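Local coordinates for protein quinoline 2-oxidoreductase medium subunit (Pseudomonas putida, PDB 1T3Q) that binds FAD and probably serves as the electron-carrying flavoprotein subunit of a molybdenum hydroxylase that oxidises quinoline, at residues Gln34-Leu37 / Pro38-Phe42; Lys95-Ala98 / His99-His102. All coordinates share one frame; numbering follows the deposited sequence.

Contact 1: residues Gln34-Leu37 / Pro38-Phe42; sequences QSLL and PLLAF. With FAD (flavin-adenine dinucleotide), chain R.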
ATOM      1  N   GLN C  34      19.780 -30.717  11.608  1.00 19.04           N
ATOM      2  CA  GLN C  34      20.798 -30.013  10.827  1.00 18.90           C
ATOM      3  C   GLN C  34      21.316 -30.731   9.579  1.00 19.47           C
ATOM      4  O   GLN C  34      22.007 -30.125   8.762  1.00 20.05           O
ATOM      5  CB  GLN C  34      21.963 -29.613  11.738  1.00 17.31           C
ATOM      6  CG  GLN C  34      21.500 -28.901  13.012  1.00 17.42           C
ATOM      7  CD  GLN C  34      20.672 -27.655  12.730  1.00 19.09           C
ATOM      8  OE1 GLN C  34      21.209 -26.602  12.381  1.00 21.09           O
ATOM      9  NE2 GLN C  34      19.357 -27.771  12.874  1.00 16.07           N
ATOM     10  N   SER C  35      20.999 -32.014   9.433  1.00 18.32           N
ATOM     11  CA  SER C  35      21.401 -32.767   8.246  1.00 18.07           C
ATOM     12  C   SER C  35      20.163 -33.242   7.485  1.00 18.02           C
ATOM     13  O   SER C  35      20.148 -33.278   6.256  1.00 18.29           O
ATOM     14  CB  SER C  35      22.269 -33.972   8.620  1.00 16.85           C
ATOM     15  OG  SER C  35      23.590 -33.565   8.921  1.00 18.40           O
ATOM     16  N   LEU C  36      19.119 -33.588   8.228  1.00 18.36           N
ATOM     17  CA  LEU C  36      17.875 -34.068   7.645  1.00 18.63           C
ATOM     18  C   LEU C  36      17.061 -32.991   6.939  1.00 18.55           C
ATOM     19  O   LEU C  36      16.562 -33.213   5.834  1.00 19.25           O
ATOM     20  CB  LEU C  36      17.005 -34.716   8.726  1.00 18.23           C
ATOM     21  CG  LEU C  36      15.624 -35.180   8.256  1.00 19.78           C
ATOM     22  CD1 LEU C  36      15.781 -36.234   7.155  1.00 19.40           C
ATOM     23  CD2 LEU C  36      14.841 -35.741   9.436  1.00 21.17           C
ATOM     24  N   LEU C  37      16.918 -31.829   7.569  1.00 18.62           N
ATOM     25  CA  LEU C  37      16.132 -30.764   6.959  1.00 19.16           C
ATOM     26  C   LEU C  37      16.771 -30.274   5.661  1.00 18.94           C
ATOM     27  O   LEU C  37      16.065 -29.977   4.697  1.00 18.30           O
ATOM     28  CB  LEU C  37      15.907 -29.612   7.952  1.00 17.65           C
ATOM     29  CG  LEU C  37      15.128 -29.974   9.228  1.00 22.56           C
ATOM     30  CD1 LEU C  37      14.507 -28.713   9.828  1.00 20.87           C
ATOM     31  CD2 LEU C  37      14.032 -30.980   8.925  1.00 22.24           C
ATOM     32  N   PRO C  38      18.111 -30.168   5.616  1.00 18.73           N
ATOM     33  CA  PRO C  38      18.670 -29.713   4.341  1.00 20.56           C
ATOM     34  C   PRO C  38      18.290 -30.718   3.244  1.00 21.69           C
ATOM     35  O   PRO C  38      17.972 -30.328   2.121  1.00 22.50           O
ATOM     36  CB  PRO C  38      20.166 -29.675   4.623  1.00 19.24           C
ATOM     37  CG  PRO C  38      20.195 -29.194   6.052  1.00 19.93           C
ATOM     38  CD  PRO C  38      19.114 -30.065   6.694  1.00 18.93           C
ATOM     39  N   LEU C  39      18.311 -32.006   3.582  1.00 22.22           N
ATOM     40  CA  LEU C  39      17.945 -33.053   2.627  1.00 22.32           C
ATOM     41  C   LEU C  39      16.493 -32.895   2.206  1.00 22.16           C
ATOM     42  O   LEU C  39      16.151 -33.094   1.037  1.00 22.68           O
ATOM     43  CB  LEU C  39      18.142 -34.447   3.234  1.00 23.49           C
ATOM     44  CG  LEU C  39      19.571 -34.937   3.466  1.00 25.55           C
ATOM     45  CD1 LEU C  39      19.539 -36.309   4.125  1.00 25.92           C
ATOM     46  CD2 LEU C  39      20.311 -35.000   2.137  1.00 27.82           C
ATOM     47  N   LEU C  40      15.638 -32.545   3.165  1.00 21.07           N
ATOM     48  CA  LEU C  40      14.219 -32.340   2.893  1.00 21.13           C
ATOM     49  C   LEU C  40      14.027 -31.108   2.021  1.00 21.60           C
ATOM     50  O   LEU C  40      13.152 -31.081   1.154  1.00 21.33           O
ATOM     51  CB  LEU C  40      13.440 -32.170   4.204  1.00 21.71           C
ATOM     52  CG  LEU C  40      13.175 -33.443   5.014  1.00 24.43           C
ATOM     53  CD1 LEU C  40      12.604 -33.085   6.376  1.00 23.32           C
ATOM     54  CD2 LEU C  40      12.205 -34.332   4.251  1.00 23.17           C
ATOM     55  N   ALA C  41      14.845 -30.085   2.261  1.00 20.99           N
ATOM     56  CA  ALA C  41      14.772 -28.848   1.489  1.00 22.86           C
ATOM     57  C   ALA C  41      15.069 -29.127   0.016  1.00 22.42           C
ATOM     58  O   ALA C  41      14.513 -28.480  -0.871  1.00 22.67           O
ATOM     59  CB  ALA C  41      15.760 -27.819   2.046  1.00 21.72           C
ATOM     60  N   PHE C  42      15.946 -30.096  -0.234  1.00 22.35           N
ATOM     61  CA  PHE C  42      16.308 -30.481  -1.597  1.00 23.47           C
ATOM     62  C   PHE C  42      15.406 -31.608  -2.074  1.00 23.53           C
ATOM     63  O   PHE C  42      15.570 -32.122  -3.181  1.00 23.52           O
ATOM     64  CB  PHE C  42      17.760 -30.951  -1.642  1.00 26.27           C
ATOM     65  CG  PHE C  42      18.760 -29.840  -1.510  1.00 31.18           C
ATOM     66  CD1 PHE C  42      19.931 -30.028  -0.786  1.00 34.13           C
ATOM     67  CD2 PHE C  42      18.543 -28.613  -2.126  1.00 32.62           C
ATOM     68  CE1 PHE C  42      20.872 -29.004  -0.679  1.00 36.54           C
ATOM     69  CE2 PHE C  42      19.477 -27.585  -2.025  1.00 32.99           C
ATOM     70  CZ  PHE C  42      20.642 -27.781  -1.301  1.00 34.79           C
TER
HETATM   71  PA  FAD R4931      19.277 -34.961  12.130  1.00 19.71           P
HETATM   72  O1A FAD R4931      19.590 -34.079  10.973  1.00 10.91           O
HETATM   73  O2A FAD R4931      18.073 -34.873  12.710  1.00 11.56           O
HETATM   74  O5B FAD R4931      19.287 -36.282  11.383  1.00 17.91           O
HETATM   75  C5B FAD R4931      20.480 -37.037  10.994  1.00 17.76           C
HETATM   76  C4B FAD R4931      20.034 -38.427  10.369  1.00 20.35           C
HETATM   77  O4B FAD R4931      20.174 -39.425  11.455  1.00 18.85           O
HETATM   78  C3B FAD R4931      18.573 -38.620   9.835  1.00 21.36           C
HETATM   79  O3B FAD R4931      18.524 -39.519   8.768  1.00 22.75           O
HETATM   80  C2B FAD R4931      17.826 -39.108  11.114  1.00 21.11           C
HETATM   81  O2B FAD R4931      16.696 -39.887  10.809  1.00 19.13           O
HETATM   82  C1B FAD R4931      18.853 -39.997  11.751  1.00 19.77           C
HETATM   83  N9A FAD R4931      18.834 -40.023  13.213  1.00 17.70           N
HETATM   84  C8A FAD R4931      19.017 -38.957  14.070  1.00 19.85           C
HETATM   85  N7A FAD R4931      19.166 -39.328  15.340  1.00 16.63           N
HETATM   86  C5A FAD R4931      19.056 -40.699  15.318  1.00 18.37           C
HETATM   87  C6A FAD R4931      19.152 -41.736  16.394  1.00 18.29           C
HETATM   88  N6A FAD R4931      19.332 -41.468  17.664  1.00 14.40           N
HETATM   89  N1A FAD R4931      18.999 -43.046  15.958  1.00 17.44           N
HETATM   90  C2A FAD R4931      18.800 -43.373  14.634  1.00 20.01           C
HETATM   91  N3A FAD R4931      18.693 -42.499  13.592  1.00 16.92           N
HETATM   92  C4A FAD R4931      18.771 -41.168  13.987  1.00 18.05           C
HETATM   93  N1  FAD R4931      28.856 -32.028  10.614  1.00 21.55           N
HETATM   94  C2  FAD R4931      30.145 -32.326  10.804  1.00 23.82           C
HETATM   95  O2  FAD R4931      30.509 -33.439  11.087  1.00 24.08           O
HETATM   96  N3  FAD R4931      31.184 -31.387  10.488  1.00 20.66           N
HETATM   97  C4  FAD R4931      30.909 -30.159   9.889  1.00 21.85           C
HETATM   98  O4  FAD R4931      31.828 -29.423   9.609  1.00 22.73           O
HETATM   99  C4X FAD R4931      29.505 -29.851   9.600  1.00 21.07           C
HETATM  100  N5  FAD R4931      29.160 -28.661   9.008  1.00 19.84           N
HETATM  101  C5X FAD R4931      27.817 -28.372   8.853  1.00 19.80           C
HETATM  102  C6  FAD R4931      27.476 -27.128   8.229  1.00 19.80           C
HETATM  103  C7  FAD R4931      26.147 -26.750   8.035  1.00 18.76           C
HETATM  104  C7M FAD R4931      25.844 -25.441   7.340  1.00 19.91           C
HETATM  105  C8  FAD R4931      25.053 -27.635   8.504  1.00 18.80           C
HETATM  106  C8M FAD R4931      23.594 -27.287   8.331  1.00 17.89           C
HETATM  107  C9  FAD R4931      25.375 -28.861   9.145  1.00 17.91           C
HETATM  108  C9A FAD R4931      26.744 -29.246   9.311  1.00 19.03           C
HETATM  109  N10 FAD R4931      27.166 -30.501   9.937  1.00 18.70           N
HETATM  110  C10 FAD R4931      28.483 -30.829  10.051  1.00 21.51           C
HETATM  111  C1' FAD R4931      26.118 -31.501  10.276  1.00 18.72           C
HETATM  112  C2' FAD R4931      25.786 -31.548  11.796  1.00 18.90           C
HETATM  113  O2' FAD R4931      26.857 -32.186  12.498  1.00 21.15           O
HETATM  114  C3' FAD R4931      24.474 -32.330  11.913  1.00 19.23           C
HETATM  115  O3' FAD R4931      23.834 -31.854  13.105  1.00 20.96           O
HETATM  116  C4' FAD R4931      24.676 -33.865  12.017  1.00 19.76           C
HETATM  117  O4' FAD R4931      25.358 -34.379  10.870  1.00 19.98           O
HETATM  118  C5' FAD R4931      23.306 -34.477  12.096  1.00 17.81           C
HETATM  119  O5' FAD R4931      22.815 -34.471  13.569  1.00 18.36           O
HETATM  120  P   FAD R4931      21.409 -34.025  13.867  1.00 19.94           P
HETATM  121  O1P FAD R4931      21.246 -34.202  15.381  1.00 19.02           O
HETATM  122  O2P FAD R4931      21.099 -32.778  13.340  1.00 19.37           O
HETATM  123  O3P FAD R4931      20.499 -34.985  13.218  1.00 17.50           O
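Leu36 and Leu37 hand their carbonyls to Leu40 and Ala41 in the first turn of helix 36-41. Leu40 N reaches Leu36 O at 2.9 Å, with the donor in the carbonyl plane, and Ala41 N meets Leu37 O at 2.7 Å; a weak bond from Leu39 N to Ser35 O precedes them. Pro38 has no N-H to offer, and instead its ring carbon CG lies 3.4 Å from Gln34 O.

The apolar contacts centre on Leu40. Its CD1 meets Leu37 CD2 at 3.6 Å and is also close to Leu36 CG, and the leucine side chains cross at a slant. Leu50 of strand 49-52 packs against both Leu36 and Leu40.

FAD takes up the backbone N-H groups of Gln34, Ser35 and Leu36 and the hydroxyl of Ser35. Two amides converge on one phosphate oxygen, O1A, from Leu36 N at 2.8 Å and Ser35 N at 2.9 Å, while Gln34 N serves O2P on the other phosphorus. With OG turned beside its own backbone N (chi1 -77°), Ser35 hydrogen-bonds through OG to ribityl O4' at 2.8 Å. The side-chain NE2 of Gln34 hydrogen-bonds to Gly32 O, not to the cofactor.

The pyrophosphate thus meets backbone N-H groups at the N-terminal end of a helix, whose dipole would probably help to offset its negative charge.

Contact 2: residues Lys95-Ala98 / His99-His102; sequences KVLA and HVAH. With FAD (flavin-adenine dinucleotide), chain R.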
ATOM      1  N   LYS C  95      37.788 -30.853  21.711  1.00 26.05           N
ATOM      2  CA  LYS C  95      38.753 -30.218  20.820  1.00 26.68           C
ATOM      3  C   LYS C  95      38.413 -30.509  19.358  1.00 25.70           C
ATOM      4  O   LYS C  95      38.669 -29.691  18.468  1.00 24.85           O
ATOM      5  CB  LYS C  95      40.177 -30.675  21.151  1.00 28.33           C
ATOM      6  CG  LYS C  95      40.628 -30.221  22.535  1.00 33.02           C
ATOM      7  CD  LYS C  95      42.139 -30.217  22.690  1.00 35.40           C
ATOM      8  CE  LYS C  95      42.723 -31.608  22.597  1.00 37.47           C
ATOM      9  NZ  LYS C  95      44.184 -31.576  22.889  1.00 40.57           N
ATOM     10  N   VAL C  96      37.821 -31.673  19.115  1.00 23.95           N
ATOM     11  CA  VAL C  96      37.429 -32.060  17.764  1.00 23.36           C
ATOM     12  C   VAL C  96      36.162 -31.303  17.363  1.00 24.01           C
ATOM     13  O   VAL C  96      36.028 -30.849  16.224  1.00 23.55           O
ATOM     14  CB  VAL C  96      37.152 -33.582  17.673  1.00 21.65           C
ATOM     15  CG1 VAL C  96      36.578 -33.927  16.301  1.00 21.54           C
ATOM     16  CG2 VAL C  96      38.445 -34.364  17.910  1.00 21.99           C
ATOM     17  N   LEU C  97      35.244 -31.160  18.314  1.00 24.67           N
ATOM     18  CA  LEU C  97      33.980 -30.473  18.073  1.00 24.82           C
ATOM     19  C   LEU C  97      34.138 -29.001  17.706  1.00 26.27           C
ATOM     20  O   LEU C  97      33.225 -28.402  17.139  1.00 25.09           O
ATOM     21  CB  LEU C  97      33.074 -30.619  19.296  1.00 26.02           C
ATOM     22  CG  LEU C  97      32.510 -32.032  19.489  1.00 25.94           C
ATOM     23  CD1 LEU C  97      31.945 -32.189  20.889  1.00 24.78           C
ATOM     24  CD2 LEU C  97      31.442 -32.295  18.440  1.00 25.80           C
ATOM     25  N   ALA C  98      35.289 -28.418  18.024  1.00 25.99           N
ATOM     26  CA  ALA C  98      35.536 -27.021  17.693  1.00 27.19           C
ATOM     27  C   ALA C  98      35.578 -26.845  16.173  1.00 26.91           C
ATOM     28  O   ALA C  98      35.333 -25.755  15.653  1.00 27.86           O
ATOM     29  CB  ALA C  98      36.855 -26.561  18.306  1.00 27.31           C
ATOM     30  N   HIS C  99      35.883 -27.931  15.471  1.00 25.74           N
ATOM     31  CA  HIS C  99      35.972 -27.929  14.013  1.00 25.73           C
ATOM     32  C   HIS C  99      34.630 -28.202  13.339  1.00 25.42           C
ATOM     33  O   HIS C  99      34.476 -27.978  12.138  1.00 26.63           O
ATOM     34  CB  HIS C  99      36.984 -28.987  13.552  1.00 25.54           C
ATOM     35  CG  HIS C  99      38.398 -28.683  13.937  1.00 26.56           C
ATOM     36  ND1 HIS C  99      39.191 -27.808  13.224  1.00 27.20           N
ATOM     37  CD2 HIS C  99      39.154 -29.115  14.975  1.00 26.52           C
ATOM     38  CE1 HIS C  99      40.374 -27.716  13.806  1.00 26.90           C
ATOM     39  NE2 HIS C  99      40.377 -28.498  14.870  1.00 28.04           N
ATOM     40  N   VAL C 100      33.659 -28.685  14.106  1.00 25.65           N
ATOM     41  CA  VAL C 100      32.351 -29.001  13.543  1.00 25.76           C
ATOM     42  C   VAL C 100      31.436 -27.793  13.343  1.00 26.04           C
ATOM     43  O   VAL C 100      30.996 -27.159  14.306  1.00 25.04           O
ATOM     44  CB  VAL C 100      31.622 -30.052  14.416  1.00 25.81           C
ATOM     45  CG1 VAL C 100      30.212 -30.288  13.893  1.00 25.94           C
ATOM     46  CG2 VAL C 100      32.410 -31.357  14.410  1.00 24.74           C
ATOM     47  N   ALA C 101      31.156 -27.493  12.076  1.00 27.16           N
ATOM     48  CA  ALA C 101      30.283 -26.389  11.690  1.00 28.23           C
ATOM     49  C   ALA C 101      30.538 -25.107  12.481  1.00 29.24           C
ATOM     50  O   ALA C 101      31.683 -24.720  12.733  1.00 29.06           O
ATOM     51  CB  ALA C 101      28.825 -26.813  11.848  1.00 27.01           C
ATOM     52  N   HIS C 102      29.451 -24.443  12.851  1.00 27.84           N
ATOM     53  CA  HIS C 102      29.543 -23.215  13.617  1.00 28.04           C
ATOM     54  C   HIS C 102      28.619 -23.292  14.815  1.00 27.06           C
ATOM     55  O   HIS C 102      27.860 -24.251  14.971  1.00 23.90           O
ATOM     56  CB  HIS C 102      29.184 -22.006  12.747  1.00 30.89           C
ATOM     57  CG  HIS C 102      30.089 -21.826  11.569  1.00 31.41           C
ATOM     58  ND1 HIS C 102      29.993 -22.598  10.432  1.00 32.99           N
ATOM     59  CD2 HIS C 102      31.141 -20.996  11.373  1.00 32.66           C
ATOM     60  CE1 HIS C 102      30.949 -22.254   9.587  1.00 33.35           C
ATOM     61  NE2 HIS C 102      31.659 -21.284  10.133  1.00 32.42           N
TER
HETATM   62  PA  FAD R4931      19.277 -34.961  12.130  1.00 19.71           P
HETATM   63  O1A FAD R4931      19.590 -34.079  10.973  1.00 10.91           O
HETATM   64  O2A FAD R4931      18.073 -34.873  12.710  1.00 11.56           O
HETATM   65  O5B FAD R4931      19.287 -36.282  11.383  1.00 17.91           O
HETATM   66  C5B FAD R4931      20.480 -37.037  10.994  1.00 17.76           C
HETATM   67  C4B FAD R4931      20.034 -38.427  10.369  1.00 20.35           C
HETATM   68  O4B FAD R4931      20.174 -39.425  11.455  1.00 18.85           O
HETATM   69  C3B FAD R4931      18.573 -38.620   9.835  1.00 21.36           C
HETATM   70  O3B FAD R4931      18.524 -39.519   8.768  1.00 22.75           O
HETATM   71  C2B FAD R4931      17.826 -39.108  11.114  1.00 21.11           C
HETATM   72  O2B FAD R4931      16.696 -39.887  10.809  1.00 19.13           O
HETATM   73  C1B FAD R4931      18.853 -39.997  11.751  1.00 19.77           C
HETATM   74  N9A FAD R4931      18.834 -40.023  13.213  1.00 17.70           N
HETATM   75  C8A FAD R4931      19.017 -38.957  14.070  1.00 19.85           C
HETATM   76  N7A FAD R4931      19.166 -39.328  15.340  1.00 16.63           N
HETATM   77  C5A FAD R4931      19.056 -40.699  15.318  1.00 18.37           C
HETATM   78  C6A FAD R4931      19.152 -41.736  16.394  1.00 18.29           C
HETATM   79  N6A FAD R4931      19.332 -41.468  17.664  1.00 14.40           N
HETATM   80  N1A FAD R4931      18.999 -43.046  15.958  1.00 17.44           N
HETATM   81  C2A FAD R4931      18.800 -43.373  14.634  1.00 20.01           C
HETATM   82  N3A FAD R4931      18.693 -42.499  13.592  1.00 16.92           N
HETATM   83  C4A FAD R4931      18.771 -41.168  13.987  1.00 18.05           C
HETATM   84  N1  FAD R4931      28.856 -32.028  10.614  1.00 21.55           N
HETATM   85  C2  FAD R4931      30.145 -32.326  10.804  1.00 23.82           C
HETATM   86  O2  FAD R4931      30.509 -33.439  11.087  1.00 24.08           O
HETATM   87  N3  FAD R4931      31.184 -31.387  10.488  1.00 20.66           N
HETATM   88  C4  FAD R4931      30.909 -30.159   9.889  1.00 21.85           C
HETATM   89  O4  FAD R4931      31.828 -29.423   9.609  1.00 22.73           O
HETATM   90  C4X FAD R4931      29.505 -29.851   9.600  1.00 21.07           C
HETATM   91  N5  FAD R4931      29.160 -28.661   9.008  1.00 19.84           N
HETATM   92  C5X FAD R4931      27.817 -28.372   8.853  1.00 19.80           C
HETATM   93  C6  FAD R4931      27.476 -27.128   8.229  1.00 19.80           C
HETATM   94  C7  FAD R4931      26.147 -26.750   8.035  1.00 18.76           C
HETATM   95  C7M FAD R4931      25.844 -25.441   7.340  1.00 19.91           C
HETATM   96  C8  FAD R4931      25.053 -27.635   8.504  1.00 18.80           C
HETATM   97  C8M FAD R4931      23.594 -27.287   8.331  1.00 17.89           C
HETATM   98  C9  FAD R4931      25.375 -28.861   9.145  1.00 17.91           C
HETATM   99  C9A FAD R4931      26.744 -29.246   9.311  1.00 19.03           C
HETATM  100  N10 FAD R4931      27.166 -30.501   9.937  1.00 18.70           N
HETATM  101  C10 FAD R4931      28.483 -30.829  10.051  1.00 21.51           C
HETATM  102  C1' FAD R4931      26.118 -31.501  10.276  1.00 18.72           C
HETATM  103  C2' FAD R4931      25.786 -31.548  11.796  1.00 18.90           C
HETATM  104  O2' FAD R4931      26.857 -32.186  12.498  1.00 21.15           O
HETATM  105  C3' FAD R4931      24.474 -32.330  11.913  1.00 19.23           C
HETATM  106  O3' FAD R4931      23.834 -31.854  13.105  1.00 20.96           O
HETATM  107  C4' FAD R4931      24.676 -33.865  12.017  1.00 19.76           C
HETATM  108  O4' FAD R4931      25.358 -34.379  10.870  1.00 19.98           O
HETATM  109  C5' FAD R4931      23.306 -34.477  12.096  1.00 17.81           C
HETATM  110  O5' FAD R4931      22.815 -34.471  13.569  1.00 18.36           O
HETATM  111  P   FAD R4931      21.409 -34.025  13.867  1.00 19.94           P
HETATM  112  O1P FAD R4931      21.246 -34.202  15.381  1.00 19.02           O
HETATM  113  O2P FAD R4931      21.099 -32.778  13.340  1.00 19.37           O
HETATM  114  O3P FAD R4931      20.499 -34.985  13.218  1.00 17.50           O
HETATM  115  O   HOH W   1      34.130 -24.095  13.576  1.00 49.64           O
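His99 folds back against the last turn of helix 92-97 and presents an edge of its imidazole to Val96 O, which lies near the ring plane. With CG beside the backbone N (chi1 -67°), the ring runs back along the helix end until CD2 is 3.6 Å from Lys95 O. Val96 O also accepts the backbone N-H of His99 at 3.0 Å, the donor standing well above the carbonyl plane. The ring also meets that of Phe180, the two planes inclined at about 65°; an alanine here would probably leave Phe180 without its ring partner and Lys95 O without the ring carbon lying against it, though the backbone bond to Val96 O would remain.

Val100 faces two ways. CG2 lies 4.2 Å from Leu97 CD2, whereas CG1, anti to the backbone N (chi1 175°), reaches FAD C2 at 3.7 Å. The CB of Ala101 comes within 3.4 Å of flavin N5, and Ala101 N gives a weak hydrogen bond to O4 at 3.2 Å. One water donates to both Ala98 O and Ala101 O, linking a carbonyl inside the turn to the residue just past it.

Leu97 to Val100 form a type I beta turn, closed by Val100 N to Leu97 O, that leads from the helix to the isoalloxazine side of the FAD pocket.

How the contacts relate
Both contacts are local, each joining neighbouring residues of one continuous segment, so neither closes a long loop. Contact 1 comes first, at the start of helix 36-41 in the beta-alpha-beta unit formed with strands 28-30 and 49-52. Contact 2 follows at the end of helix 92-97 and runs into the loop that leads to helix 103-106. They lie in series, neither nested nor crossing, with centres about 20 Å apart and nearest atoms about 7 Å apart. They do not touch; FAD bridges the gap. Gln34 to Leu36 take the pyrophosphate and ribityl chain, and Val100 and Ala101 the flavin ring, so the cofactor ties two parts of its binding domain together.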